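Long-range contacts in putative hydroxymethylglutaryl-CoA synthase (Streptococcus mutans, PDB 3SQZ), which probably catalyses the formation of 3-hydroxy-3-methylglutaryl-CoA from acetyl-CoA and acetoacetyl-CoA, and binds coenzyme A: residues I42-S47 / L316-L321; A90-E95 / A189-M194; I174-I179 / K383-E388; Y49-K54 / N74-A79. All blocks are in the same frame, centred on the assembly; numbering follows the deposited sequence.

Contact 1 (I42-S47 / L316-L321); sequences IGFTSS and LFLGLL
Through L318 and L321, helix 315-326 packs closely on F44 of strand 37-45, a strand in the interior of the mixed sheet of the thiolase fold. The strand and helix segments run at 112° to each other, their axes 9.7 Å apart, and no hydrogen bond joins them. L321 fits between two residues of the strand. Its CD2 branch meets F44 CB at 3.8 Å, while CD1 touches I42 CG2 at 4.0 Å, the two side chains lying alongside each other and pointing opposite ways. Beyond I42 the packing is looser: its CD1 comes no nearer than 4.3 Å to L320 CD2. The neighbouring F317 turns its ring from this strand toward I192 and M194 of strand 188-198. At the other end, I308 and I311 also pack on F44. The phenyl ring stands with CG anti to the backbone N (chi1 178°), which presents a face to the helix, and L318 CD1 lies 3.8 Å from the F44 centroid, almost on the ring normal.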
loop_
_atom_site.group_PDB
_atom_site.type_symbol
_atom_site.label_atom_id
_atom_site.label_comp_id
_atom_site.label_asym_id
_atom_site.label_seq_id
_atom_site.Cartn_x
_atom_site.Cartn_y
_atom_site.Cartn_z
ATOM N N ILE A 42 2.366 12.367 -1.738
ATOM C CA ILE A 42 1.978 10.971 -1.891
ATOM C C ILE A 42 1.637 10.707 -3.352
ATOM O O ILE A 42 0.813 11.417 -3.934
ATOM C CB ILE A 42 0.745 10.605 -1.027
ATOM C CG1 ILE A 42 0.971 10.946 0.447
ATOM C CG2 ILE A 42 0.402 9.139 -1.195
ATOM C CD1 ILE A 42 -0.279 10.844 1.308
ATOM N N GLY A 43 2.289 9.705 -3.937
ATOM C CA GLY A 43 1.984 9.268 -5.285
ATOM C C GLY A 43 1.386 7.878 -5.248
ATOM O O GLY A 43 1.650 7.102 -4.320
ATOM N N PHE A 44 0.573 7.561 -6.250
ATOM C CA PHE A 44 0.006 6.230 -6.358
ATOM C C PHE A 44 -0.059 5.795 -7.803
ATOM O O PHE A 44 -0.481 6.561 -8.667
ATOM C CB PHE A 44 -1.408 6.160 -5.766
ATOM C CG PHE A 44 -2.032 4.800 -5.900
ATOM C CD1 PHE A 44 -1.519 3.726 -5.186
ATOM C CD2 PHE A 44 -3.100 4.579 -6.760
ATOM C CE1 PHE A 44 -2.064 2.463 -5.315
ATOM C CE2 PHE A 44 -3.649 3.317 -6.888
ATOM C CZ PHE A 44 -3.132 2.257 -6.169
ATOM N N THR A 45 0.344 4.562 -8.065
ATOM C CA THR A 45 0.223 3.930 -9.382
ATOM C C THR A 45 -0.390 2.543 -9.194
ATOM O O THR A 45 0.021 1.822 -8.289
ATOM C CB THR A 45 1.617 3.795 -10.090
ATOM O OG1 THR A 45 2.150 5.099 -10.367
ATOM C CG2 THR A 45 1.527 3.005 -11.400
ATOM N N SER A 46 -1.319 2.160 -10.057
ATOM C CA SER A 46 -1.762 0.780 -10.109
ATOM C C SER A 46 -1.510 0.243 -11.511
ATOM O O SER A 46 -0.927 0.931 -12.345
ATOM C CB SER A 46 -3.221 0.651 -9.674
ATOM O OG SER A 46 -3.577 -0.703 -9.486
ATOM N N SER A 47 -1.910 -1.001 -11.750
ATOM C CA SER A 47 -1.770 -1.596 -13.065
ATOM C C SER A 47 -2.875 -1.092 -13.999
ATOM O O SER A 47 -3.766 -0.331 -13.592
ATOM C CB SER A 47 -1.801 -3.114 -12.951
ATOM O OG SER A 47 -2.951 -3.511 -12.238
ATOM N N LEU A 316 -2.534 0.399 3.782
ATOM C CA LEU A 316 -2.811 1.403 4.803
ATOM C C LEU A 316 -2.682 2.805 4.207
ATOM O O LEU A 316 -3.504 3.693 4.466
ATOM C CB LEU A 316 -1.824 1.247 5.959
ATOM C CG LEU A 316 -1.830 2.340 7.034
ATOM C CD1 LEU A 316 -3.164 2.422 7.770
ATOM C CD2 LEU A 316 -0.690 2.102 8.019
ATOM N N PHE A 317 -1.652 3.005 3.393
ATOM C CA PHE A 317 -1.333 4.317 2.851
ATOM C C PHE A 317 -2.226 4.711 1.688
ATOM O O PHE A 317 -2.521 5.884 1.509
ATOM C CB PHE A 317 0.156 4.385 2.542
ATOM C CG PHE A 317 0.973 4.113 3.755
ATOM C CD1 PHE A 317 1.105 5.091 4.720
ATOM C CD2 PHE A 317 1.495 2.847 4.005
ATOM C CE1 PHE A 317 1.795 4.844 5.890
ATOM C CE2 PHE A 317 2.195 2.590 5.174
ATOM C CZ PHE A 317 2.348 3.592 6.115
ATOM N N LEU A 318 -2.692 3.721 0.934
ATOM C CA LEU A 318 -3.736 3.948 -0.052
ATOM C C LEU A 318 -5.010 4.436 0.655
ATOM O O LEU A 318 -5.691 5.336 0.170
ATOM C CB LEU A 318 -4.004 2.675 -0.860
ATOM C CG LEU A 318 -5.129 2.778 -1.897
ATOM C CD1 LEU A 318 -4.829 3.840 -2.946
ATOM C CD2 LEU A 318 -5.357 1.420 -2.546
ATOM N N GLY A 319 -5.335 3.840 1.799
ATOM C CA GLY A 319 -6.476 4.302 2.568
ATOM C C GLY A 319 -6.292 5.720 3.082
ATOM O O GLY A 319 -7.241 6.511 3.089
ATOM N N LEU A 320 -5.082 6.057 3.534
ATOM C CA LEU A 320 -4.786 7.433 3.919
ATOM C C LEU A 320 -5.045 8.379 2.735
ATOM O O LEU A 320 -5.698 9.416 2.868
ATOM C CB LEU A 320 -3.340 7.555 4.402
ATOM C CG LEU A 320 -2.861 8.980 4.695
ATOM C CD1 LEU A 320 -3.648 9.656 5.831
ATOM C CD2 LEU A 320 -1.365 8.991 4.994
ATOM N N LEU A 321 -4.540 8.011 1.565
ATOM C CA LEU A 321 -4.726 8.835 0.377
ATOM C C LEU A 321 -6.209 8.984 0.022
ATOM O O LEU A 321 -6.689 10.081 -0.259
ATOM C CB LEU A 321 -3.949 8.225 -0.781
ATOM C CG LEU A 321 -3.943 9.014 -2.085
ATOM C CD1 LEU A 321 -3.328 10.402 -1.910
ATOM C CD2 LEU A 321 -3.213 8.205 -3.148
#

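Contact 2 (A90-E95 / A189-M194); sequences AGSANE and AGSIAM
S92 and A93 of the helix meet S191 and A193 of the strand with no flat side chain between them, so small side chains and backbone fill the whole interface. S191 OG donates to S92 OG at 2.9 Å. The S92 hydroxyl lies between its backbone N and carbonyl carbon (chi1 67°), from where it also bonds to A89 O one turn earlier in the helix; the two serines and this carbonyl thus form a short buried chain of hydrogen bonds. Beside it the A193 methyl CB comes within 3.4 Å of S92 OG and 3.6 Å of A93 N. A93 CB and A193 CB are 4.3 Å apart; consistent with such small side chains, the axes of segments 90-94 and 189-194 approach to 6.9 Å. Helix 85-94 thereby lies on strand 188-198, flanked in the sheet by strands 37-45 and 166-175: T45 of the former touches S92, L168 of the latter touches A93, and F407 of strand 407-413 packs on A90 and N94.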
loop_
_atom_site.group_PDB
_atom_site.type_symbol
_atom_site.label_atom_id
_atom_site.label_comp_id
_atom_site.label_asym_id
_atom_site.label_seq_id
_atom_site.Cartn_x
_atom_site.Cartn_y
_atom_site.Cartn_z
ATOM N N ALA A 90 8.381 2.625 -9.330
ATOM C CA ALA A 90 8.936 3.739 -10.086
ATOM C C ALA A 90 7.824 4.643 -10.615
ATOM O O ALA A 90 7.963 5.863 -10.610
ATOM C CB ALA A 90 9.811 3.230 -11.222
ATOM N N GLY A 91 6.724 4.053 -11.084
ATOM C CA GLY A 91 5.590 4.835 -11.545
ATOM C C GLY A 91 5.023 5.713 -10.444
ATOM O O GLY A 91 4.714 6.887 -10.667
ATOM N N SER A 92 4.888 5.162 -9.242
ATOM C CA SER A 92 4.293 5.934 -8.156
ATOM C C SER A 92 5.184 7.116 -7.774
ATOM O O SER A 92 4.690 8.195 -7.463
ATOM C CB SER A 92 3.950 5.042 -6.952
ATOM O OG SER A 92 5.095 4.507 -6.302
ATOM N N ALA A 93 6.497 6.925 -7.819
ATOM C CA ALA A 93 7.417 8.015 -7.534
ATOM C C ALA A 93 7.417 9.052 -8.664
ATOM O O ALA A 93 7.524 10.256 -8.426
ATOM C CB ALA A 93 8.809 7.473 -7.317
ATOM N N ASN A 94 7.298 8.577 -9.897
ATOM C CA ASN A 94 7.282 9.468 -11.047
ATOM C C ASN A 94 6.106 10.443 -10.980
ATOM O O ASN A 94 6.178 11.541 -11.520
ATOM C CB ASN A 94 7.225 8.630 -12.319
ATOM C CG ASN A 94 7.377 9.451 -13.570
ATOM O OD1 ASN A 94 8.397 10.100 -13.791
ATOM N ND2 ASN A 94 6.364 9.411 -14.412
ATOM N N GLU A 95 5.035 10.037 -10.295
ATOM C CA GLU A 95 3.864 10.883 -10.091
ATOM C C GLU A 95 4.186 12.157 -9.311
ATOM O O GLU A 95 3.503 13.167 -9.482
ATOM C CB GLU A 95 2.773 10.108 -9.336
ATOM C CG GLU A 95 2.098 8.984 -10.107
ATOM C CD GLU A 95 0.977 9.479 -11.013
ATOM O OE1 GLU A 95 0.062 10.174 -10.525
ATOM O OE2 GLU A 95 1.000 9.153 -12.214
ATOM N N ALA A 189 -3.036 -4.959 -6.966
ATOM C CA ALA A 189 -1.703 -4.519 -7.366
ATOM C C ALA A 189 -1.613 -3.011 -7.246
ATOM O O ALA A 189 -2.551 -2.304 -7.617
ATOM C CB ALA A 189 -1.411 -4.937 -8.795
ATOM N N GLY A 190 -0.488 -2.503 -6.746
ATOM C CA GLY A 190 -0.291 -1.071 -6.717
ATOM C C GLY A 190 0.898 -0.673 -5.882
ATOM O O GLY A 190 1.480 -1.491 -5.160
ATOM N N SER A 191 1.255 0.599 -5.987
ATOM C CA SER A 191 2.357 1.156 -5.214
ATOM C C SER A 191 2.026 2.560 -4.758
ATOM O O SER A 191 1.545 3.384 -5.541
ATOM C CB SER A 191 3.641 1.212 -6.042
ATOM O OG SER A 191 4.689 1.848 -5.315
ATOM N N ILE A 192 2.330 2.825 -3.492
ATOM C CA ILE A 192 2.316 4.154 -2.910
ATOM C C ILE A 192 3.752 4.660 -2.804
ATOM O O ILE A 192 4.643 3.917 -2.382
ATOM C CB ILE A 192 1.691 4.119 -1.498
ATOM C CG1 ILE A 192 0.172 3.919 -1.598
ATOM C CG2 ILE A 192 2.058 5.365 -0.699
ATOM C CD1 ILE A 192 -0.611 5.161 -1.949
ATOM N N ALA A 193 3.979 5.902 -3.212
ATOM C CA ALA A 193 5.254 6.586 -2.984
ATOM C C ALA A 193 5.014 7.721 -2.002
ATOM O O ALA A 193 4.048 8.468 -2.143
ATOM C CB ALA A 193 5.807 7.135 -4.289
ATOM N N MET A 194 5.891 7.859 -1.013
ATOM C CA MET A 194 5.815 8.954 -0.052
ATOM C C MET A 194 7.155 9.664 -0.002
ATOM O O MET A 194 8.193 9.023 0.172
ATOM C CB MET A 194 5.415 8.439 1.334
ATOM C CG MET A 194 3.984 7.940 1.361
ATOM S SD MET A 194 3.462 7.136 2.886
ATOM C CE MET A 194 4.357 5.591 2.760
#

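Contact 3 (I174-I179 / K383-E388); sequences IAKYGI and KIFFEE. With COA (coenzyme A), chain D.
K176 NZ holds both the carbonyl O of F385, at 2.7 Å, and water 1, at 3.0 Å, and the water passes a hydrogen bond on to E387 O. The lysine follows strand 166-175 of the thiolase-fold sheet, and F385 ends helix 378-385, so the ammonium group meets a carbonyl at a helix C terminus, where the helix dipole would be expected to favour a positive charge. The bond runs nearly along the C=O axis. K176 reaches it with an extended chain that bends only at chi3 (-65°), which lays CE over the centre of the F385 ring, 3.7 Å from the centroid. NZ stands further from the same face, 4.7 Å from the centroid, a cation-pi contact added to the CH-pi one. A175 O approaches the edge of this ring in its plane, and I174 CG2 comes to 3.6 Å from F385 CE1. The next residue, F386, sets one face of its ring against F385 CD2, off-centre, while K176 CG, G178 CA and I179 CG1 approach it obliquely. The Y177 side chain leaves the backbone away from 383-388, on the side of the coenzyme A pocket, which T186, K272 and K276 also line. N310 and Y312 pack on it, and Y177 OH donates to O5P of the pantetheine arm at 2.6 Å, with O5P lying in the plane of the tyrosine ring.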
loop_
_atom_site.group_PDB
_atom_site.type_symbol
_atom_site.label_atom_id
_atom_site.label_comp_id
_atom_site.label_asym_id
_atom_site.label_seq_id
_atom_site.Cartn_x
_atom_site.Cartn_y
_atom_site.Cartn_z
ATOM N N ILE A 174 2.114 -6.846 -5.372
ATOM C CA ILE A 174 1.101 -7.507 -6.174
ATOM C C ILE A 174 0.584 -8.670 -5.342
ATOM O O ILE A 174 1.324 -9.616 -5.046
ATOM C CB ILE A 174 1.674 -7.990 -7.510
ATOM C CG1 ILE A 174 2.090 -6.779 -8.347
ATOM C CG2 ILE A 174 0.650 -8.833 -8.258
ATOM C CD1 ILE A 174 2.915 -7.121 -9.556
ATOM N N ALA A 175 -0.681 -8.571 -4.939
ATOM C CA ALA A 175 -1.304 -9.588 -4.109
ATOM C C ALA A 175 -1.897 -10.656 -5.015
ATOM O O ALA A 175 -2.851 -10.411 -5.752
ATOM C CB ALA A 175 -2.354 -8.974 -3.211
ATOM N N LYS A 176 -1.299 -11.843 -4.954
ATOM C CA LYS A 176 -1.578 -12.930 -5.877
ATOM C C LYS A 176 -1.747 -14.196 -5.045
ATOM O O LYS A 176 -0.791 -14.646 -4.399
ATOM C CB LYS A 176 -0.402 -13.040 -6.858
ATOM C CG LYS A 176 -0.540 -14.085 -7.936
ATOM C CD LYS A 176 0.604 -14.011 -8.949
ATOM C CE LYS A 176 0.578 -12.697 -9.720
ATOM N NZ LYS A 176 1.665 -12.610 -10.740
ATOM N N TYR A 177 -2.953 -14.766 -5.046
ATOM C CA TYR A 177 -3.282 -15.865 -4.142
ATOM C C TYR A 177 -3.504 -17.191 -4.854
ATOM O O TYR A 177 -3.298 -18.246 -4.258
ATOM C CB TYR A 177 -4.519 -15.546 -3.314
ATOM C CG TYR A 177 -4.343 -14.523 -2.218
ATOM C CD1 TYR A 177 -4.238 -14.911 -0.886
ATOM C CD2 TYR A 177 -4.328 -13.170 -2.505
ATOM C CE1 TYR A 177 -4.125 -13.973 0.120
ATOM C CE2 TYR A 177 -4.204 -12.226 -1.511
ATOM C CZ TYR A 177 -4.108 -12.627 -0.201
ATOM O OH TYR A 177 -4.001 -11.664 0.781
ATOM N N GLY A 178 -3.961 -17.142 -6.103
ATOM C CA GLY A 178 -4.161 -18.347 -6.886
ATOM C C GLY A 178 -5.602 -18.605 -7.285
ATOM O O GLY A 178 -6.551 -18.293 -6.558
ATOM N N ILE A 179 -5.763 -19.191 -8.462
ATOM C CA ILE A 179 -7.079 -19.551 -8.963
ATOM C C ILE A 179 -7.778 -20.533 -8.027
ATOM O O ILE A 179 -7.202 -21.553 -7.645
ATOM C CB ILE A 179 -6.966 -20.181 -10.361
ATOM C CG1 ILE A 179 -6.401 -19.156 -11.344
ATOM C CG2 ILE A 179 -8.321 -20.715 -10.824
ATOM C CD1 ILE A 179 -6.016 -19.728 -12.685
ATOM N N LYS A 383 -4.894 -16.019 -17.465
ATOM C CA LYS A 383 -3.714 -16.151 -18.302
ATOM C C LYS A 383 -2.687 -15.067 -17.993
ATOM O O LYS A 383 -1.490 -15.341 -17.907
ATOM C CB LYS A 383 -4.104 -16.104 -19.779
ATOM C CG LYS A 383 -4.827 -17.350 -20.262
ATOM N N ILE A 384 -3.155 -13.836 -17.835
ATOM C CA ILE A 384 -2.255 -12.709 -17.661
ATOM C C ILE A 384 -1.671 -12.647 -16.247
ATOM O O ILE A 384 -0.462 -12.486 -16.067
ATOM C CB ILE A 384 -2.975 -11.394 -18.027
ATOM C CG1 ILE A 384 -3.227 -11.350 -19.538
ATOM C CG2 ILE A 384 -2.171 -10.189 -17.585
ATOM C CD1 ILE A 384 -4.133 -10.221 -19.988
ATOM N N PHE A 385 -2.515 -12.777 -15.231
ATOM C CA PHE A 385 -2.041 -12.558 -13.869
ATOM C C PHE A 385 -1.064 -13.639 -13.426
ATOM O O PHE A 385 -0.148 -13.366 -12.652
ATOM C CB PHE A 385 -3.224 -12.495 -12.903
ATOM C CG PHE A 385 -2.937 -11.794 -11.589
ATOM C CD1 PHE A 385 -2.237 -10.588 -11.546
ATOM C CD2 PHE A 385 -3.429 -12.315 -10.399
ATOM C CE1 PHE A 385 -2.030 -9.931 -10.336
ATOM C CE2 PHE A 385 -3.225 -11.657 -9.204
ATOM C CZ PHE A 385 -2.520 -10.469 -9.173
ATOM N N PHE A 386 -1.252 -14.858 -13.923
ATOM C CA PHE A 386 -0.459 -15.992 -13.463
ATOM C C PHE A 386 0.638 -16.403 -14.433
ATOM O O PHE A 386 1.323 -17.403 -14.224
ATOM C CB PHE A 386 -1.364 -17.160 -13.069
ATOM C CG PHE A 386 -2.297 -16.814 -11.952
ATOM C CD1 PHE A 386 -3.619 -16.486 -12.212
ATOM C CD2 PHE A 386 -1.836 -16.744 -10.646
ATOM C CE1 PHE A 386 -4.479 -16.132 -11.182
ATOM C CE2 PHE A 386 -2.692 -16.390 -9.618
ATOM C CZ PHE A 386 -4.013 -16.080 -9.888
ATOM N N GLU A 387 0.830 -15.608 -15.478
ATOM C CA GLU A 387 1.937 -15.849 -16.392
ATOM C C GLU A 387 3.260 -15.829 -15.627
ATOM O O GLU A 387 3.450 -15.009 -14.727
ATOM C CB GLU A 387 1.953 -14.787 -17.494
ATOM C CG GLU A 387 3.026 -15.044 -18.533
ATOM C CD GLU A 387 3.053 -14.029 -19.651
ATOM O OE1 GLU A 387 2.085 -13.249 -19.797
ATOM O OE2 GLU A 387 4.059 -14.014 -20.393
ATOM N N GLU A 388 4.161 -16.745 -15.972
ATOM C CA GLU A 388 5.509 -16.750 -15.415
ATOM C C GLU A 388 6.517 -16.693 -16.557
ATOM O O GLU A 388 6.212 -17.093 -17.682
ATOM C CB GLU A 388 5.735 -17.977 -14.521
ATOM C CG GLU A 388 4.821 -17.989 -13.293
ATOM C CD GLU A 388 5.136 -19.095 -12.298
ATOM O OE1 GLU A 388 4.218 -19.881 -11.979
ATOM O OE2 GLU A 388 6.285 -19.160 -11.811
HETATM N N1A COA D . -23.975 -11.991 1.154
HETATM C C2A COA D . -23.270 -11.195 1.986
HETATM N N3A COA D . -22.117 -11.669 2.587
HETATM C C4A COA D . -21.701 -12.939 2.333
HETATM C C5A COA D . -22.425 -13.769 1.477
HETATM C C6A COA D . -23.544 -13.307 0.893
HETATM N N6A COA D . -24.294 -14.145 0.005
HETATM N N7A COA D . -21.786 -14.979 1.402
HETATM C C8A COA D . -20.701 -14.930 2.181
HETATM N N9A COA D . -20.676 -13.643 2.774
HETATM C C1B COA D . -19.594 -13.099 3.584
HETATM C C2B COA D . -19.445 -13.282 5.119
HETATM O O2B COA D . -20.379 -13.629 6.039
HETATM C C3B COA D . -18.192 -12.467 5.384
HETATM O O3B COA D . -18.114 -11.339 6.165
HETATM P P3B COA D . -18.130 -11.395 7.709
HETATM O O7A COA D . -16.721 -11.878 8.214
HETATM O O8A COA D . -18.399 -9.920 8.143
HETATM O O9A COA D . -19.225 -12.319 8.178
HETATM C C4B COA D . -17.420 -12.686 4.140
HETATM O O4B COA D . -18.402 -12.395 3.126
HETATM C C5B COA D . -16.291 -13.647 3.979
HETATM O O5B COA D . -16.896 -14.910 4.057
HETATM P P1A COA D . -16.011 -16.218 3.964
HETATM O O1A COA D . -14.894 -16.196 5.083
HETATM O O2A COA D . -16.894 -17.442 4.095
HETATM O O3A COA D . -15.322 -16.167 2.529
HETATM P P2A COA D . -14.038 -17.006 2.114
HETATM O O4A COA D . -14.022 -18.408 2.829
HETATM O O5A COA D . -14.031 -17.188 0.614
HETATM O O6A COA D . -12.730 -16.197 2.556
HETATM C CBP COA D . -11.334 -14.264 3.021
HETATM C CCP COA D . -12.696 -14.798 2.652
HETATM C CDP COA D . -10.960 -14.783 4.368
HETATM C CEP COA D . -11.351 -12.755 3.060
HETATM C CAP COA D . -10.366 -14.740 1.975
HETATM O OAP COA D . -10.528 -14.079 0.785
HETATM C C9P COA D . -8.924 -14.690 2.438
HETATM O O9P COA D . -8.451 -15.504 3.224
HETATM N N8P COA D . -8.102 -13.622 1.839
HETATM C C7P COA D . -6.759 -13.351 2.313
HETATM C C6P COA D . -6.711 -12.690 3.675
HETATM C C5P COA D . -5.300 -12.277 4.097
HETATM O O5P COA D . -4.427 -12.099 3.279
HETATM N N4P COA D . -5.049 -12.013 5.489
HETATM C C3P COA D . -3.733 -11.511 5.910
HETATM C C2P COA D . -3.679 -10.090 6.397
HETATM S S1P COA D . -4.923 -9.614 7.553
HETATM O O HOH W 1 2.692 -15.179 -11.838
#

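Contact 4 (Y49-K54 / N74-A79); sequences YVLNMK and NALSIA
From L51 N a hydrogen bond of 2.8 Å runs to L76 O, and L76 N returns one to L51 O at 2.9 Å, which makes the two leucines a hydrogen-bonded antiparallel pair. I78 N adds a nearly straight bond to Y49 O at one end. At the other, M53 N bonds to N74 O, which also accepts from water 2; that water takes K54 N, so one carbonyl serves the first turn of helix 53-60. On one face L51 CB packs on I78 CG1, and M53, bent at chi2 and chi3, crosses one of two conformers of L76 at about a right angle. On the other, A75 CB lies 3.5 Å from V50 CG2 and 3.4 Å from N52 OD1. Further out, V378, Y381 and F385 of helix 378-385 cover L51 and I78, while S77 OG bonds to S46 OG and R373 NH1. Strand 374-375, parallel to 49-52, extends this antiparallel pair to a mixed sheet; strands 49-52 and 75-78 are joined by a helical excursion carrying the CoA-binding residues D63 and K66.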
loop_
_atom_site.group_PDB
_atom_site.type_symbol
_atom_site.label_atom_id
_atom_site.label_comp_id
_atom_site.label_asym_id
_atom_site.label_seq_id
_atom_site.Cartn_x
_atom_site.Cartn_y
_atom_site.Cartn_z
ATOM N N TYR A 49 -5.096 -2.887 -15.819
ATOM C CA TYR A 49 -6.185 -3.841 -16.033
ATOM C C TYR A 49 -6.990 -4.008 -14.750
ATOM O O TYR A 49 -6.469 -3.824 -13.646
ATOM C CB TYR A 49 -5.635 -5.211 -16.431
ATOM C CG TYR A 49 -4.820 -5.228 -17.694
ATOM C CD1 TYR A 49 -5.422 -5.382 -18.940
ATOM C CD2 TYR A 49 -3.441 -5.103 -17.640
ATOM C CE1 TYR A 49 -4.668 -5.415 -20.094
ATOM C CE2 TYR A 49 -2.677 -5.131 -18.790
ATOM C CZ TYR A 49 -3.292 -5.289 -20.015
ATOM O OH TYR A 49 -2.508 -5.319 -21.153
ATOM N N VAL A 50 -8.251 -4.399 -14.902
ATOM C CA VAL A 50 -9.129 -4.589 -13.762
ATOM C C VAL A 50 -9.956 -5.854 -13.941
ATOM O O VAL A 50 -10.382 -6.179 -15.051
ATOM C CB VAL A 50 -10.046 -3.346 -13.546
ATOM C CG1 VAL A 50 -10.906 -3.044 -14.785
ATOM C CG2 VAL A 50 -10.903 -3.501 -12.304
ATOM N N LEU A 51 -10.147 -6.574 -12.839
ATOM C CA LEU A 51 -11.063 -7.701 -12.771
ATOM C C LEU A 51 -12.256 -7.262 -11.933
ATOM O O LEU A 51 -12.119 -6.936 -10.751
ATOM C CB LEU A 51 -10.382 -8.911 -12.133
ATOM C CG LEU A 51 -11.281 -10.124 -11.903
ATOM C CD1 LEU A 51 -11.788 -10.715 -13.219
ATOM C CD2 LEU A 51 -10.529 -11.177 -11.102
ATOM N N ASN A 52 -13.428 -7.237 -12.551
ATOM C CA ASN A 52 -14.632 -6.858 -11.832
ATOM C C ASN A 52 -15.131 -8.047 -11.006
ATOM O O ASN A 52 -15.183 -9.176 -11.498
ATOM C CB ASN A 52 -15.678 -6.308 -12.806
ATOM C CG ASN A 52 -15.300 -4.925 -13.329
ATOM O OD1 ASN A 52 -14.695 -4.122 -12.614
ATOM N ND2 ASN A 52 -15.644 -4.646 -14.580
ATOM N N MET A 53 -15.478 -7.797 -9.747
ATOM C CA MET A 53 -15.832 -8.884 -8.842
ATOM C C MET A 53 -17.061 -9.663 -9.302
ATOM O O MET A 53 -17.152 -10.871 -9.090
ATOM C CB MET A 53 -16.019 -8.373 -7.419
ATOM C CG MET A 53 -14.717 -7.877 -6.791
ATOM S SD MET A 53 -13.405 -9.123 -6.707
ATOM C CE MET A 53 -13.768 -9.882 -5.133
ATOM N N LYS A 54 -18.004 -8.992 -9.948
ATOM C CA LYS A 54 -19.175 -9.706 -10.439
ATOM C C LYS A 54 -18.786 -10.743 -11.492
ATOM O O LYS A 54 -19.420 -11.798 -11.591
ATOM C CB LYS A 54 -20.209 -8.732 -10.992
ATOM C CG LYS A 54 -19.748 -7.983 -12.216
ATOM C CD LYS A 54 -20.738 -6.911 -12.607
ATOM C CE LYS A 54 -20.296 -6.236 -13.882
ATOM N NZ LYS A 54 -21.198 -5.114 -14.239
ATOM N N ASN A 74 -15.495 -4.156 -5.054
ATOM C CA ASN A 74 -16.138 -4.038 -6.359
ATOM C C ASN A 74 -15.271 -4.561 -7.499
ATOM O O ASN A 74 -15.777 -5.143 -8.452
ATOM C CB ASN A 74 -16.497 -2.580 -6.647
ATOM C CG ASN A 74 -17.469 -2.010 -5.643
ATOM O OD1 ASN A 74 -17.423 -0.821 -5.326
ATOM N ND2 ASN A 74 -18.352 -2.852 -5.131
ATOM N N ALA A 75 -13.965 -4.334 -7.404
ATOM C CA ALA A 75 -13.053 -4.653 -8.490
ATOM C C ALA A 75 -11.637 -4.722 -7.948
ATOM O O ALA A 75 -11.344 -4.173 -6.887
ATOM C CB ALA A 75 -13.152 -3.598 -9.592
ATOM N N LEU A 76 -10.756 -5.381 -8.689
ATOM C CA LEU A 76 -9.360 -5.617 -8.297
ATOM C C LEU A 76 -8.434 -5.230 -9.443
ATOM O O LEU A 76 -8.717 -5.613 -10.573
ATOM C CB LEU A 76 -9.131 -7.112 -8.045
ATOM C CG LEU A 76 -10.136 -7.891 -7.201
ATOM C CD1 LEU A 76 -9.749 -9.366 -7.168
ATOM C CD2 LEU A 76 -10.208 -7.323 -5.797
ATOM N N SER A 77 -7.310 -4.580 -9.159
ATOM C CA SER A 77 -6.305 -4.359 -10.186
ATOM C C SER A 77 -5.553 -5.644 -10.492
ATOM O O SER A 77 -5.166 -6.381 -9.583
ATOM C CB SER A 77 -5.296 -3.303 -9.753
ATOM O OG SER A 77 -5.922 -2.035 -9.667
ATOM N N ILE A 78 -5.316 -5.879 -11.780
ATOM C CA ILE A 78 -4.582 -7.045 -12.255
ATOM C C ILE A 78 -3.350 -6.559 -12.999
ATOM O O ILE A 78 -3.438 -5.678 -13.856
ATOM C CB ILE A 78 -5.463 -7.915 -13.182
ATOM C CG1 ILE A 78 -6.639 -8.511 -12.398
ATOM C CG2 ILE A 78 -4.634 -9.001 -13.871
ATOM C CD1 ILE A 78 -6.240 -9.361 -11.207
ATOM N N ALA A 79 -2.198 -7.132 -12.659
ATOM C CA ALA A 79 -0.927 -6.754 -13.271
ATOM C C ALA A 79 -0.440 -7.841 -14.222
ATOM O O ALA A 79 -0.438 -9.017 -13.864
ATOM C CB ALA A 79 0.123 -6.513 -12.203
HETATM O O HOH W 2 -18.122 -6.006 -9.756
#

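Overall arrangement
From the N terminus, strand 37-45 opens contact 1, and its long loop closes only at helix 315-326. Two shorter loops lie wholly within it. Contact 4 closes first, pairing 49-54 with 74-79; contact 2 then opens at helix 85-94 and closes on strand 188-198. Contact 3 starts at the end of strand 166-175, inside both remaining loops, and closes at 383-388, thus crossing contacts 1 and 2. Contacts 1 and 2 place helices on neighbouring strands of the large sheet, joined by a backbone hydrogen bond from G43 N to A193 O. S46 and S47 connect contact 1 to the small sheet of contact 4, and F385 packs against A79, linking contacts 3 and 4 beside the coenzyme site.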